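Local coordinates for protein thioesterase (Pseudomonas aeruginosa, PDB 2O6T) that probably hydrolyses fatty acyl-CoA thioesters, as a hot-dog-fold member of the 4-hydroxybenzoyl-CoA thioesterase family, at residues F41-V46 and G116-V121; N47-E52 and L141-S146; P81-M86 and F105-R110. One frame throughout, in Å; residues are numbered along the deposited sequence.

Contact 1: F41-V46 and G116-V121; sequences FFDTAV and GRFVHV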
loop_
_atom_site.group_PDB
_atom_site.type_symbol
_atom_site.label_atom_id
_atom_site.label_comp_id
_atom_site.label_asym_id
_atom_site.label_seq_id
_atom_site.Cartn_x
_atom_site.Cartn_y
_atom_site.Cartn_z
ATOM N N PHE A 41 8.990 4.269 4.028
ATOM C CA PHE A 41 9.692 4.622 5.273
ATOM C C PHE A 41 10.472 5.942 5.118
ATOM O O PHE A 41 10.471 6.799 6.040
ATOM C CB PHE A 41 10.670 3.511 5.714
ATOM C CG PHE A 41 10.018 2.197 6.053
ATOM C CD1 PHE A 41 8.736 2.147 6.578
ATOM C CD2 PHE A 41 10.711 1.016 5.880
ATOM C CE1 PHE A 41 8.155 0.948 6.908
ATOM C CE2 PHE A 41 10.149 -0.205 6.204
ATOM C CZ PHE A 41 8.863 -0.239 6.726
ATOM N N PHE A 42 11.133 6.115 3.964
ATOM C CA PHE A 42 11.841 7.382 3.722
ATOM C C PHE A 42 10.880 8.571 3.800
ATOM O O PHE A 42 11.146 9.546 4.494
ATOM C CB PHE A 42 12.587 7.415 2.374
ATOM C CG PHE A 42 13.667 6.383 2.245
ATOM C CD1 PHE A 42 14.072 5.635 3.334
ATOM C CD2 PHE A 42 14.325 6.212 1.018
ATOM C CE1 PHE A 42 15.093 4.658 3.213
ATOM C CE2 PHE A 42 15.380 5.287 0.879
ATOM C CZ PHE A 42 15.740 4.489 1.965
ATOM N N ASP A 43 9.763 8.478 3.102
ATOM C CA ASP A 43 8.824 9.594 3.007
ATOM C C ASP A 43 8.305 9.986 4.377
ATOM O O ASP A 43 8.138 11.173 4.673
ATOM C CB ASP A 43 7.612 9.154 2.186
ATOM C CG ASP A 43 7.332 10.047 1.058
ATOM O OD1 ASP A 43 8.083 11.040 0.912
ATOM O OD2 ASP A 43 6.367 9.753 0.299
ATOM N N THR A 44 8.027 8.953 5.190
ATOM C CA THR A 44 7.425 9.079 6.485
ATOM C C THR A 44 8.434 9.745 7.415
ATOM O O THR A 44 8.100 10.725 8.090
ATOM C CB THR A 44 7.039 7.688 7.005
ATOM O OG1 THR A 44 6.012 7.133 6.177
ATOM C CG2 THR A 44 6.569 7.728 8.400
ATOM N N ALA A 45 9.670 9.252 7.452
ATOM C CA ALA A 45 10.657 9.860 8.331
ATOM C C ALA A 45 10.834 11.359 8.023
ATOM O O ALA A 45 10.700 12.217 8.899
ATOM C CB ALA A 45 11.999 9.113 8.234
ATOM N N VAL A 46 11.137 11.672 6.761
ATOM C CA VAL A 46 11.354 13.069 6.390
ATOM C C VAL A 46 10.141 13.912 6.770
ATOM O O VAL A 46 10.231 14.887 7.520
ATOM C CB VAL A 46 11.651 13.230 4.919
ATOM C CG1 VAL A 46 11.632 14.727 4.561
ATOM C CG2 VAL A 46 13.039 12.604 4.606
ATOM N N GLY A 116 19.322 4.905 1.363
ATOM C CA GLY A 116 19.222 5.672 0.131
ATOM C C GLY A 116 19.020 7.157 0.334
ATOM O O GLY A 116 19.388 7.710 1.348
ATOM N N ARG A 117 18.365 7.792 -0.617
ATOM C CA ARG A 117 18.468 9.232 -0.800
ATOM C C ARG A 117 17.194 9.651 -1.415
ATOM O O ARG A 117 16.638 8.920 -2.251
ATOM C CB ARG A 117 19.546 9.548 -1.861
ATOM C CG ARG A 117 20.885 9.613 -1.307
ATOM C CD ARG A 117 21.989 9.072 -2.226
ATOM N NE ARG A 117 22.743 8.103 -1.411
ATOM C CZ ARG A 117 22.576 6.777 -1.441
ATOM N NH1 ARG A 117 21.714 6.215 -2.320
ATOM N NH2 ARG A 117 23.305 6.010 -0.611
ATOM N N PHE A 118 16.775 10.858 -1.095
ATOM C CA PHE A 118 15.796 11.510 -1.957
ATOM C C PHE A 118 15.929 13.030 -2.005
ATOM O O PHE A 118 16.597 13.625 -1.145
ATOM C CB PHE A 118 14.352 10.928 -1.798
ATOM C CG PHE A 118 13.532 11.494 -0.690
ATOM C CD1 PHE A 118 12.758 12.637 -0.886
ATOM C CD2 PHE A 118 13.433 10.850 0.500
ATOM C CE1 PHE A 118 11.954 13.165 0.139
ATOM C CE2 PHE A 118 12.626 11.373 1.511
ATOM C CZ PHE A 118 11.900 12.524 1.318
ATOM N N VAL A 119 15.380 13.636 -3.057
ATOM C CA VAL A 119 15.427 15.068 -3.201
ATOM C C VAL A 119 14.034 15.680 -3.152
ATOM O O VAL A 119 13.163 15.308 -3.934
ATOM C CB VAL A 119 16.189 15.507 -4.487
ATOM C CG1 VAL A 119 16.076 17.007 -4.687
ATOM C CG2 VAL A 119 17.634 15.190 -4.390
ATOM N N HIS A 120 13.821 16.599 -2.219
ATOM C CA HIS A 120 12.687 17.546 -2.238
ATOM C C HIS A 120 12.994 18.849 -2.989
ATOM O O HIS A 120 14.053 19.481 -2.775
ATOM C CB HIS A 120 12.305 17.956 -0.832
ATOM C CG HIS A 120 11.211 17.136 -0.253
ATOM N ND1 HIS A 120 11.023 17.010 1.105
ATOM C CD2 HIS A 120 10.268 16.366 -0.845
ATOM C CE1 HIS A 120 9.989 16.221 1.329
ATOM N NE2 HIS A 120 9.518 15.813 0.160
ATOM N N VAL A 121 12.070 19.235 -3.863
ATOM C CA VAL A 121 11.981 20.586 -4.333
ATOM C C VAL A 121 10.704 21.163 -3.709
ATOM O O VAL A 121 9.636 20.494 -3.681
ATOM C CB VAL A 121 11.891 20.619 -5.880
ATOM C CG1 VAL A 121 11.293 21.936 -6.365
ATOM C CG2 VAL A 121 13.301 20.451 -6.517
#

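Contact 2: N47-E52 and L141-S146; sequences NTYLIE and LAALQS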
loop_
_atom_site.group_PDB
_atom_site.type_symbol
_atom_site.label_atom_id
_atom_site.label_comp_id
_atom_site.label_asym_id
_atom_site.label_seq_id
_atom_site.Cartn_x
_atom_site.Cartn_y
_atom_site.Cartn_z
ATOM N N ASN A 47 8.978 13.503 6.294
ATOM C CA ASN A 47 7.831 14.326 6.533
ATOM C C ASN A 47 7.472 14.461 7.989
ATOM O O ASN A 47 7.009 15.495 8.379
ATOM C CB ASN A 47 6.663 13.896 5.665
ATOM C CG ASN A 47 6.891 14.238 4.204
ATOM O OD1 ASN A 47 6.875 15.406 3.828
ATOM N ND2 ASN A 47 7.084 13.222 3.375
ATOM N N THR A 48 7.730 13.441 8.798
ATOM C CA THR A 48 7.410 13.503 10.224
ATOM C C THR A 48 8.290 14.571 10.825
ATOM O O THR A 48 7.840 15.471 11.539
ATOM C CB THR A 48 7.619 12.115 10.930
ATOM O OG1 THR A 48 6.650 11.156 10.444
ATOM C CG2 THR A 48 7.420 12.225 12.407
ATOM N N TYR A 49 9.565 14.502 10.493
ATOM C CA TYR A 49 10.495 15.520 10.861
ATOM C C TYR A 49 10.065 16.944 10.416
ATOM O O TYR A 49 10.007 17.859 11.243
ATOM C CB TYR A 49 11.892 15.164 10.361
ATOM C CG TYR A 49 12.906 16.177 10.892
ATOM C CD1 TYR A 49 13.390 16.102 12.207
ATOM C CD2 TYR A 49 13.303 17.258 10.107
ATOM C CE1 TYR A 49 14.239 17.051 12.695
ATOM C CE2 TYR A 49 14.204 18.208 10.596
ATOM C CZ TYR A 49 14.657 18.100 11.879
ATOM O OH TYR A 49 15.518 19.065 12.333
ATOM N N LEU A 50 9.752 17.139 9.134
ATOM C CA LEU A 50 9.291 18.438 8.649
ATOM C C LEU A 50 8.061 18.987 9.400
ATOM O O LEU A 50 7.918 20.205 9.551
ATOM C CB LEU A 50 9.023 18.375 7.145
ATOM C CG LEU A 50 10.318 18.181 6.317
ATOM C CD1 LEU A 50 10.107 18.236 4.765
ATOM C CD2 LEU A 50 11.433 19.142 6.778
ATOM N N ILE A 51 7.177 18.126 9.897
ATOM C CA ILE A 51 5.976 18.627 10.532
ATOM C C ILE A 51 6.246 18.984 12.004
ATOM O O ILE A 51 5.796 20.024 12.501
ATOM C CB ILE A 51 4.815 17.598 10.389
ATOM C CG1 ILE A 51 4.496 17.370 8.902
ATOM C CG2 ILE A 51 3.544 18.005 11.232
ATOM C CD1 ILE A 51 3.617 16.133 8.620
ATOM N N GLU A 52 6.954 18.110 12.717
ATOM C CA GLU A 52 7.199 18.353 14.164
ATOM C C GLU A 52 8.346 19.365 14.427
ATOM O O GLU A 52 8.310 20.064 15.408
ATOM C CB GLU A 52 7.470 17.053 14.922
ATOM C CG GLU A 52 6.570 15.894 14.533
ATOM C CD GLU A 52 6.912 14.588 15.298
ATOM O OE1 GLU A 52 8.111 14.189 15.333
ATOM O OE2 GLU A 52 5.982 13.955 15.839
ATOM N N LEU A 141 15.824 21.882 8.583
ATOM C CA LEU A 141 16.738 21.169 7.671
ATOM C C LEU A 141 18.179 21.433 8.069
ATOM O O LEU A 141 19.014 20.551 7.939
ATOM C CB LEU A 141 16.511 21.586 6.215
ATOM C CG LEU A 141 15.130 21.118 5.751
ATOM C CD1 LEU A 141 14.830 21.642 4.326
ATOM C CD2 LEU A 141 14.956 19.591 5.844
ATOM N N ALA A 142 18.465 22.644 8.559
ATOM C CA ALA A 142 19.866 23.050 8.812
ATOM C C ALA A 142 20.397 22.269 10.011
ATOM O O ALA A 142 21.587 21.941 10.071
ATOM C CB ALA A 142 19.996 24.548 9.035
ATOM N N ALA A 143 19.504 21.930 10.928
ATOM C CA ALA A 143 19.900 21.174 12.100
ATOM C C ALA A 143 20.271 19.709 11.770
ATOM O O ALA A 143 20.871 19.017 12.627
ATOM C CB ALA A 143 18.827 21.255 13.190
ATOM N N LEU A 144 19.943 19.255 10.545
ATOM C CA LEU A 144 20.335 17.918 10.094
ATOM C C LEU A 144 21.562 17.898 9.172
ATOM O O LEU A 144 22.024 16.828 8.771
ATOM C CB LEU A 144 19.183 17.185 9.426
ATOM C CG LEU A 144 17.921 16.893 10.247
ATOM C CD1 LEU A 144 16.876 16.252 9.361
ATOM C CD2 LEU A 144 18.172 16.042 11.545
ATOM N N GLN A 145 22.102 19.057 8.806
ATOM C CA GLN A 145 23.300 18.996 7.966
ATOM C C GLN A 145 24.409 18.476 8.828
ATOM O O GLN A 145 24.618 18.963 9.941
ATOM C CB GLN A 145 23.698 20.330 7.339
ATOM C CG GLN A 145 22.893 20.724 6.084
ATOM C CD GLN A 145 23.241 22.145 5.605
ATOM O OE1 GLN A 145 23.009 23.124 6.345
ATOM N NE2 GLN A 145 23.813 22.267 4.377
ATOM N N SER A 146 25.068 17.425 8.346
ATOM C CA SER A 146 26.203 16.849 9.064
ATOM C C SER A 146 27.179 18.006 9.344
ATOM O O SER A 146 27.899 18.458 8.439
ATOM C CB SER A 146 26.853 15.723 8.246
ATOM O OG SER A 146 27.792 16.265 7.334
#

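Contact 3: P81-M86 and F105-R110; sequences PQRIEM and FLEGQR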
loop_
_atom_site.group_PDB
_atom_site.type_symbol
_atom_site.label_atom_id
_atom_site.label_comp_id
_atom_site.label_asym_id
_atom_site.label_seq_id
_atom_site.Cartn_x
_atom_site.Cartn_y
_atom_site.Cartn_z
ATOM N N PRO A 81 7.247 -9.091 12.050
ATOM C CA PRO A 81 6.972 -7.945 12.935
ATOM C C PRO A 81 8.213 -7.344 13.613
ATOM O O PRO A 81 8.111 -6.820 14.732
ATOM C CB PRO A 81 6.053 -8.566 14.008
ATOM C CG PRO A 81 6.602 -9.939 14.196
ATOM C CD PRO A 81 7.195 -10.370 12.804
ATOM N N GLN A 82 9.362 -7.403 12.942
ATOM C CA GLN A 82 10.613 -6.855 13.500
ATOM C C GLN A 82 10.470 -5.376 13.747
ATOM O O GLN A 82 9.682 -4.707 13.071
ATOM C CB GLN A 82 11.811 -7.135 12.583
ATOM C CG GLN A 82 12.324 -8.573 12.632
ATOM C CD GLN A 82 13.546 -8.850 11.696
ATOM O OE1 GLN A 82 13.487 -8.708 10.460
ATOM N NE2 GLN A 82 14.636 -9.282 12.298
ATOM N N ARG A 83 11.197 -4.866 14.732
ATOM C CA ARG A 83 11.188 -3.431 15.032
ATOM C C ARG A 83 12.337 -2.689 14.364
ATOM O O ARG A 83 13.522 -3.073 14.524
ATOM C CB ARG A 83 11.258 -3.224 16.515
ATOM C CG ARG A 83 9.898 -3.433 17.156
ATOM C CD ARG A 83 10.037 -3.818 18.637
ATOM N NE ARG A 83 10.463 -2.689 19.494
ATOM C CZ ARG A 83 9.671 -1.690 19.903
ATOM N NH1 ARG A 83 8.397 -1.616 19.522
ATOM N NH2 ARG A 83 10.157 -0.750 20.710
ATOM N N ILE A 84 11.985 -1.634 13.630
ATOM C CA ILE A 84 12.932 -0.915 12.830
ATOM C C ILE A 84 12.936 0.568 13.145
ATOM O O ILE A 84 11.995 1.075 13.773
ATOM C CB ILE A 84 12.660 -1.062 11.319
ATOM C CG1 ILE A 84 11.426 -0.282 10.929
ATOM C CG2 ILE A 84 12.593 -2.519 10.887
ATOM C CD1 ILE A 84 11.085 -0.486 9.533
ATOM N N GLU A 85 13.973 1.249 12.629
ATOM C CA GLU A 85 14.281 2.628 12.971
ATOM C C GLU A 85 14.950 3.350 11.802
ATOM O O GLU A 85 15.919 2.848 11.235
ATOM C CB GLU A 85 15.265 2.585 14.110
ATOM C CG GLU A 85 15.328 3.817 14.908
ATOM C CD GLU A 85 16.293 3.676 16.072
ATOM O OE1 GLU A 85 17.209 2.821 15.961
ATOM O OE2 GLU A 85 16.117 4.419 17.072
ATOM N N MET A 86 14.469 4.528 11.450
ATOM C CA MET A 86 15.056 5.213 10.328
ATOM C C MET A 86 16.033 6.212 10.809
ATOM O O MET A 86 15.702 6.987 11.696
ATOM C CB MET A 86 14.018 5.953 9.515
ATOM C CG MET A 86 12.894 5.054 8.982
ATOM S SD MET A 86 13.589 3.732 7.958
ATOM C CE MET A 86 14.423 4.765 6.713
ATOM N N PHE A 105 17.494 0.729 10.156
ATOM C CA PHE A 105 18.182 -0.138 11.112
ATOM C C PHE A 105 17.179 -1.051 11.835
ATOM O O PHE A 105 15.996 -0.696 11.983
ATOM C CB PHE A 105 18.912 0.741 12.116
ATOM C CG PHE A 105 19.932 1.621 11.497
ATOM C CD1 PHE A 105 19.580 2.871 11.000
ATOM C CD2 PHE A 105 21.242 1.195 11.371
ATOM C CE1 PHE A 105 20.564 3.725 10.407
ATOM C CE2 PHE A 105 22.224 2.024 10.762
ATOM C CZ PHE A 105 21.878 3.288 10.276
ATOM N N LEU A 106 17.608 -2.228 12.258
ATOM C CA LEU A 106 16.875 -2.963 13.263
ATOM C C LEU A 106 17.102 -2.180 14.515
ATOM O O LEU A 106 18.233 -1.904 14.848
ATOM C CB LEU A 106 17.470 -4.335 13.419
ATOM C CG LEU A 106 16.886 -5.420 12.536
ATOM C CD1 LEU A 106 17.740 -6.656 12.558
ATOM C CD2 LEU A 106 15.544 -5.770 13.132
ATOM N N GLU A 107 16.056 -1.775 15.207
ATOM C CA GLU A 107 16.231 -0.889 16.366
ATOM C C GLU A 107 17.225 -1.466 17.405
ATOM O O GLU A 107 17.936 -0.693 18.120
ATOM C CB GLU A 107 14.880 -0.538 16.981
ATOM C CG GLU A 107 14.819 -0.462 18.502
ATOM C CD GLU A 107 13.361 -0.326 19.001
ATOM O OE1 GLU A 107 12.643 0.610 18.500
ATOM O OE2 GLU A 107 12.954 -1.175 19.865
ATOM N N GLY A 108 17.318 -2.809 17.450
ATOM C CA GLY A 108 18.364 -3.480 18.234
ATOM C C GLY A 108 19.799 -3.565 17.681
ATOM O O GLY A 108 20.667 -4.213 18.299
ATOM N N GLN A 109 20.060 -2.878 16.567
ATOM C CA GLN A 109 21.269 -3.123 15.779
ATOM C C GLN A 109 21.948 -1.844 15.252
ATOM O O GLN A 109 21.384 -0.728 15.330
ATOM C CB GLN A 109 20.939 -4.108 14.637
ATOM C CG GLN A 109 21.988 -5.206 14.345
ATOM C CD GLN A 109 21.520 -6.210 13.273
ATOM O OE1 GLN A 109 20.843 -5.839 12.311
ATOM N NE2 GLN A 109 21.894 -7.485 13.440
ATOM N N ARG A 110 23.158 -2.028 14.709
ATOM C CA ARG A 110 24.055 -0.926 14.322
ATOM C C ARG A 110 24.357 -0.899 12.848
ATOM O O ARG A 110 24.640 0.169 12.319
ATOM C CB ARG A 110 25.379 -1.030 15.109
#

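Contact 1: F41-V46 and G116-V121
Phe118 lays the CD2-CE2-CZ side of its ring against Phe42 CB and Val46, residues one turn apart on helix 35-52, and has more of its own surface buried against the helix than any other residue of 116-121. Its CE2 lies 3.4 Å from Val46 CG2, and its CZ is 3.7 Å from Val46 CB, so the valine meets the ring's end through its branch point and a methyl; the two side chains approach from opposite directions. The next turn back supplies Phe42 CB, 4.0 Å from Phe118 CD2, while Phe42 O sits 3.8 Å from Phe118 CE2, at the edge of the Phe118 ring. This carbonyl already accepts the helix bond from Val46 N.

Beyond CB, the Phe42 ring leans along the strand to Gly116, where CZ comes to 3.7 Å from the glycine N. Gly116 brings only backbone to this meeting.

With Val46 CG1 anti to the backbone N (chi1 171°), CG2 is left to face Phe118 and CG1 turns to His120, whose CE1 lies 3.9 Å from it. One imidazole face carries Phe118 CE1 over its centre, 3.6 Å above the plane, and ND1 is hydrogen-bonded to Tyr100 of the adjoining strand. Asp43 comes nearer Phe118 only at its end; carboxylate and ring planes stand 89° apart, and OD2 makes a weak hydrogen bond to Asn34 of the third subunit.

Arg117 starts out away from the helix, and its NE forms a salt bridge with Glu101. The axes of the two short segments pass 9.9 Å apart; no hydrogen bond joins the segments. A long helix packed obliquely against the face of a curved antiparallel sheet is the hallmark of the hot-dog fold; here Gly116, Phe118 and His120 supply one strand's share of that interface.

Contact 2: N47-E52 and L141-S146
Tyr49 and Leu144 reach for each other from opposite directions, and the leucine methyl CD1 ends over one face of the phenol ring. It lies 3.8 Å from the ring centroid, 22° off the normal, which meets the geometry of a CH-pi contact. The methyl is displaced toward the rim, on the side of CE2, its nearest ring atom at 3.5 Å. Leu144 CG follows the outer part of the ring, 3.8 Å from Tyr49 CZ, so CD1 covers the CE2 side of the face while CG and CD2 lie near CZ and OH. Tyr49 can extend this far because its CG is anti to the backbone N (chi1 -174°), which carries the ring outward from helix 35-52 toward the C-terminal segment.

Ala143 adds its CB beside the phenol oxygen, 4.1 Å from Tyr49 OH, and the backbone N of Leu141 lies by the ring edge. A second apolar pair forms alongside: Leu50 CD2 meets Leu141 CD2 at 3.7 Å, the two side chains crossing at a slant. Neither leucine starts out aimed at the other segment; it is their terminal methyls that close the gap.

A type I turn from Ala142 to Gln145, with Gln145 N bonded to Ala142 O at 3.2 Å, aims both Ala143 and Leu144 at the tyrosine. Leu141 also packs on Val98 and Tyr100 of the sheet, and Leu144 packs on Leu88 and is backbone-bonded to Val90.

No hydrogen bond links the two segments. The hydroxyl of Tyr49 is instead bonded to Ala140 O, just before 141-146, so the ring is tied at its polar end while its face takes a methyl; the attachment of the C-terminal segment to helix 35-52 therefore combines dispersion with the Tyr49 OH to Ala140 O bond.

Contact 3: P81-M86 and F105-R110
Glu107 OE2 is gripped by two nitrogens of Arg83, NE at 2.9 Å and NH2 at 3.0 Å, in a side-on salt bridge in which both bonds end on one oxygen. The planes of guanidinium and carboxylate stand 80° apart: OE2 accepts from NH2 through its syn lone pair, while NE comes from above the carboxylate plane. Both side chains run side by side in the same direction, and the bend of Arg83 at chi3 (72°) turns its head to the acid.

The same two residues are joined through the backbone, Glu107 N to Arg83 O at 2.9 Å. Further in, Glu85 and Phe105 form a hydrogen-bonded antiparallel pair, with Glu85 N to Phe105 O and Phe105 N to Glu85 O each 2.9 Å. Between these lies the non-hydrogen-bonded pair Ile84 and Leu106, whose side chains diverge. Leu106 CD2 packs 3.7 Å from Gln82 NE2, the amide's OE1 being hydrogen-bonded to Ala79 N, and Glu85 OE1 finds its partner in Arg11.

A type I turn from Leu106 to Gln109 then leads the chain off. This is the open end of the antiparallel hairpin 84-93/97-106, two neighbouring strands of the hot-dog sheet.

Helix 35-52 is shared by contacts 1 and 2, whose centres are 11 Å apart: successive parts of it meet first strand 114-124 and then the C-terminal segment. They touch directly, His120 ND1 lying 4.0 Å from Leu50 CD1. Contact 3, centred about 18 Å from contact 1, belongs to the same sheet, since strands 97-106 and 114-124 are neighbours. Its inner residues also reach the helix, with Ile84 CD1 3.5 Å from Phe41 CE2 and Met86 CE 3.5 Å from Phe42 CD1. Contacts 2 and 3 do not touch, their nearest atoms being about 9 Å apart. Contacts 1 and 2 also adjoin the second subunit, where Thr44 OG1 is hydrogen-bonded to Trp24 N of that chain.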